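Local coordinates for protein putative dehydrogenase (Amycolatopsis orientalis, PDB 5A9T) that probably catalyses the NADPH-dependent reduction of imines to amines, as an imine reductase of the HIBADH-related family, at residues F202-L205 and A206-F210; V242-L245 and K246-G250. All coordinates share one frame; numbering follows the deposited sequence.

Contact 1. Residues F202-L205 and A206-F210; sequences FTKL and AVDWF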
# COMPACT_ATOMS: atom_id res chain seq x y z
N PHE A 202 -10.15 5.80 10.50
CA PHE A 202 -9.47 6.23 9.24
C PHE A 202 -9.39 4.95 8.33
O PHE A 202 -9.53 5.03 7.09
CB PHE A 202 -8.11 6.77 9.50
CG PHE A 202 -7.33 7.17 8.30
CD1 PHE A 202 -7.86 8.06 7.35
CD2 PHE A 202 -6.08 6.68 8.08
CE1 PHE A 202 -7.10 8.43 6.25
CE2 PHE A 202 -5.32 7.07 6.96
CZ PHE A 202 -5.87 7.92 6.06
N THR A 203 -9.16 3.77 8.90
CA THR A 203 -9.07 2.57 8.02
C THR A 203 -10.26 2.23 7.15
O THR A 203 -10.19 1.61 6.11
CB THR A 203 -8.74 1.26 8.79
OG1 THR A 203 -9.95 0.92 9.58
CG2 THR A 203 -7.57 1.41 9.60
N LYS A 204 -11.45 2.65 7.60
CA LYS A 204 -12.70 2.48 6.77
C LYS A 204 -12.55 3.08 5.39
O LYS A 204 -12.89 2.44 4.38
CB LYS A 204 -13.89 3.11 7.50
CG LYS A 204 -14.18 2.40 8.82
CD LYS A 204 -15.32 3.09 9.58
CE LYS A 204 -15.60 2.38 10.85
NZ LYS A 204 -16.72 3.09 11.48
N LEU A 205 -11.99 4.27 5.29
CA LEU A 205 -11.76 4.81 4.00
C LEU A 205 -10.35 4.42 3.45
O LEU A 205 -10.22 4.07 2.30
CB LEU A 205 -11.92 6.32 4.00
CG LEU A 205 -13.38 6.75 4.02
CD1 LEU A 205 -13.45 8.20 4.32
CD2 LEU A 205 -14.05 6.53 2.70
N ALA A 206 -9.34 4.36 4.28
CA ALA A 206 -7.99 4.18 3.78
C ALA A 206 -7.73 2.73 3.31
O ALA A 206 -7.01 2.57 2.31
CB ALA A 206 -6.96 4.62 4.83
N VAL A 207 -8.24 1.76 4.04
CA VAL A 207 -8.03 0.35 3.72
C VAL A 207 -9.17 -0.29 3.03
O VAL A 207 -8.95 -1.00 2.04
CB VAL A 207 -7.67 -0.44 5.04
CG1 VAL A 207 -7.54 -1.89 4.67
CG2 VAL A 207 -6.41 0.15 5.58
N ASP A 208 -10.42 -0.05 3.49
CA ASP A 208 -11.47 -0.73 2.80
C ASP A 208 -11.75 -0.25 1.43
O ASP A 208 -12.28 -0.96 0.60
CB ASP A 208 -12.76 -0.68 3.70
CG ASP A 208 -12.61 -1.38 5.06
OD1 ASP A 208 -11.77 -2.28 5.18
OD2 ASP A 208 -13.26 -0.91 6.05
N TRP A 209 -11.44 1.04 1.15
CA TRP A 209 -11.66 1.65 -0.13
C TRP A 209 -10.35 2.01 -0.81
O TRP A 209 -10.05 1.49 -1.88
CB TRP A 209 -12.61 2.89 0.01
CG TRP A 209 -12.55 3.76 -1.20
CD1 TRP A 209 -12.88 3.41 -2.50
CD2 TRP A 209 -12.06 5.07 -1.30
NE1 TRP A 209 -12.58 4.38 -3.34
CE2 TRP A 209 -12.08 5.45 -2.66
CE3 TRP A 209 -11.57 5.96 -0.39
CZ2 TRP A 209 -11.62 6.67 -3.08
CZ3 TRP A 209 -11.18 7.29 -0.83
CH2 TRP A 209 -11.22 7.58 -2.18
N PHE A 210 -9.57 2.94 -0.27
CA PHE A 210 -8.50 3.59 -1.05
C PHE A 210 -7.41 2.63 -1.46
O PHE A 210 -6.95 2.63 -2.62
CB PHE A 210 -7.97 4.78 -0.26
CG PHE A 210 -7.04 5.71 -1.02
CD1 PHE A 210 -7.56 6.70 -1.83
CD2 PHE A 210 -5.65 5.60 -0.87
CE1 PHE A 210 -6.74 7.53 -2.52
CE2 PHE A 210 -4.84 6.45 -1.57
CZ PHE A 210 -5.40 7.39 -2.41
O HOH W 1 -12.05 -0.94 8.54
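Phe202 and Ala206 meet one turn apart in a local contact within helix 199-228 of the C-terminal helical domain, where an alpha-helix widens into a pi-type turn. The Ala206 CB sits over one face of the Phe202 ring, 3.8 Å from its centroid, a CH-pi contact displaced toward CE2 and CZ. Phe202 carries CG anti to the backbone N (chi1 178°), which swings the ring along the helix to that methyl. The regular step from Ala206 N to Phe202 O (2.9 Å) then gives way: Thr203 O accepts from both Val207 N at 2.8 Å and Asp208 N at 3.1 Å, the latter almost end-on to the carbonyl. Leu205 O likewise takes Phe210 N at 2.9 Å, its bond from Trp209 N being weak. Thr203 OG1, hydrogen-bonded to Ala200 O, also receives a water that donates to Asp208 OD2 as well, while Asp208 OD1 salt-bridges Lys220 of the second subunit. Replacing the ring with an alanine here would probably leave the Ala206 methyl without its aromatic cover and open a gap toward helix 166-193. There Phe202 packs against Ala188 and Val192, and its ring meets Tyr170 of the second subunit, placing this turn between helix 166-193 and the second subunit.

Contact 2. Residues V242-L245 and K246-G250; sequences VTTL and KHIIG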
# COMPACT_ATOMS: atom_id res chain seq x y z
N VAL A 242 6.20 16.40 -7.82
CA VAL A 242 7.06 17.10 -6.82
C VAL A 242 6.21 18.20 -6.26
O VAL A 242 6.24 18.45 -5.00
CB VAL A 242 8.32 17.63 -7.54
CG1 VAL A 242 9.05 18.71 -6.60
CG2 VAL A 242 9.29 16.56 -7.91
N THR A 243 5.43 18.95 -7.01
CA THR A 243 4.49 19.97 -6.53
C THR A 243 3.49 19.46 -5.49
O THR A 243 3.23 20.03 -4.41
CB THR A 243 3.77 20.73 -7.71
OG1 THR A 243 4.80 21.22 -8.58
CG2 THR A 243 2.79 21.73 -7.26
N THR A 244 2.90 18.28 -5.76
CA THR A 244 1.89 17.70 -4.87
C THR A 244 2.61 17.36 -3.51
O THR A 244 2.06 17.63 -2.48
CB THR A 244 1.34 16.38 -5.48
OG1 THR A 244 0.83 16.74 -6.79
CG2 THR A 244 0.30 15.87 -4.70
N LEU A 245 3.81 16.85 -3.55
CA LEU A 245 4.54 16.50 -2.35
C LEU A 245 4.90 17.77 -1.56
O LEU A 245 4.85 17.73 -0.33
CB LEU A 245 5.74 15.65 -2.60
CG LEU A 245 5.40 14.14 -2.74
CD1 LEU A 245 6.45 13.42 -3.51
CD2 LEU A 245 5.11 13.53 -1.37
N LYS A 246 5.31 18.80 -2.30
CA LYS A 246 5.56 20.11 -1.55
C LYS A 246 4.31 20.54 -0.80
O LYS A 246 4.42 21.02 0.41
CB LYS A 246 6.05 21.18 -2.61
CG LYS A 246 7.42 20.98 -3.07
CD LYS A 246 7.78 22.03 -4.15
CE LYS A 246 9.26 21.91 -4.36
NZ LYS A 246 9.85 22.70 -5.46
N HIS A 247 3.12 20.38 -1.37
CA HIS A 247 1.87 20.67 -0.77
C HIS A 247 1.62 19.82 0.51
O HIS A 247 1.16 20.28 1.60
CB HIS A 247 0.76 20.55 -1.80
CG HIS A 247 -0.36 21.41 -1.48
ND1 HIS A 247 -0.36 22.76 -1.78
CD2 HIS A 247 -1.48 21.17 -0.74
CE1 HIS A 247 -1.44 23.32 -1.25
NE2 HIS A 247 -2.15 22.36 -0.66
N ILE A 248 1.88 18.50 0.36
CA ILE A 248 1.71 17.59 1.45
C ILE A 248 2.60 18.03 2.62
O ILE A 248 2.20 17.95 3.81
CB ILE A 248 1.97 16.11 1.05
CG1 ILE A 248 0.88 15.74 0.06
CG2 ILE A 248 2.09 15.22 2.27
CD1 ILE A 248 1.27 14.46 -0.68
N ILE A 249 3.81 18.37 2.29
CA ILE A 249 4.83 18.81 3.32
C ILE A 249 4.29 20.04 3.97
O ILE A 249 4.36 20.15 5.22
CB ILE A 249 6.20 19.04 2.68
CG1 ILE A 249 6.81 17.75 2.17
CG2 ILE A 249 7.19 19.73 3.62
CD1 ILE A 249 7.94 17.89 1.20
N GLY A 250 3.84 21.03 3.23
CA GLY A 250 3.29 22.25 3.83
C GLY A 250 2.06 22.05 4.69
O GLY A 250 1.93 22.57 5.83
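Leu245 and Ile248 approach at a slant on one flank of helix 238-255, the CD2 branch of the leucine ending 4.0 Å from CD1 of the isoleucine. Ile248 has CG1 anti to its carbonyl carbon (chi1 -65°), a setting that leans the longer branch back along the helix, with CG1 3.4 Å from Thr244 O. Ile249 repeats the posture one residue on, its CG1 lying beside Leu245 O. On another flank the aliphatic chain of Lys246, extended beyond CG, runs back obliquely across Val242, bringing its CE to 3.9 Å from Val242 CG1; the contact is made by methylenes rather than by the ammonium group. Beneath these side chains the backbone is a regular alpha-helix: Lys246 N, His247 N, Ile248 N and Ile249 N each bond to the carbonyl four residues earlier, Ile248 N at 3.0 Å from Thr244 O. His247 turns elsewhere, its NE2 hydrogen-bonded to Gly97 O of the second subunit. Thr244 lies close to the bound methyltetrahydroisoquinoline, so this helix borders the ligand pocket. Val242 and Leu245 both pack on Leu269 of helix 260-274, Ile249 rests on Val263 there, and Leu245 and Ile248 touch Tyr179 of the second subunit.

Both contacts are short stretches of successive helices in the C-terminal domain, 199-228 for contact 1 and 238-255 for contact 2; their centres lie about 22 Å apart and they do not touch. Each is partly buried, but contact 1 is the more enclosed, with five buried residues against two in contact 2. The backbones differ too: a pi-type widening at 206-210 with a carbonyl that accepts twice, Thr203 O, against an unbroken alpha-helical pattern at 242-250. Aromatic and water-mediated contacts mark the first, aliphatic branches and methylenes the second. Each faces the other subunit, through a charged pair in one case and a histidine-to-carbonyl bond in the other, so that successive helices meet the same partner subunit by unlike chemistry.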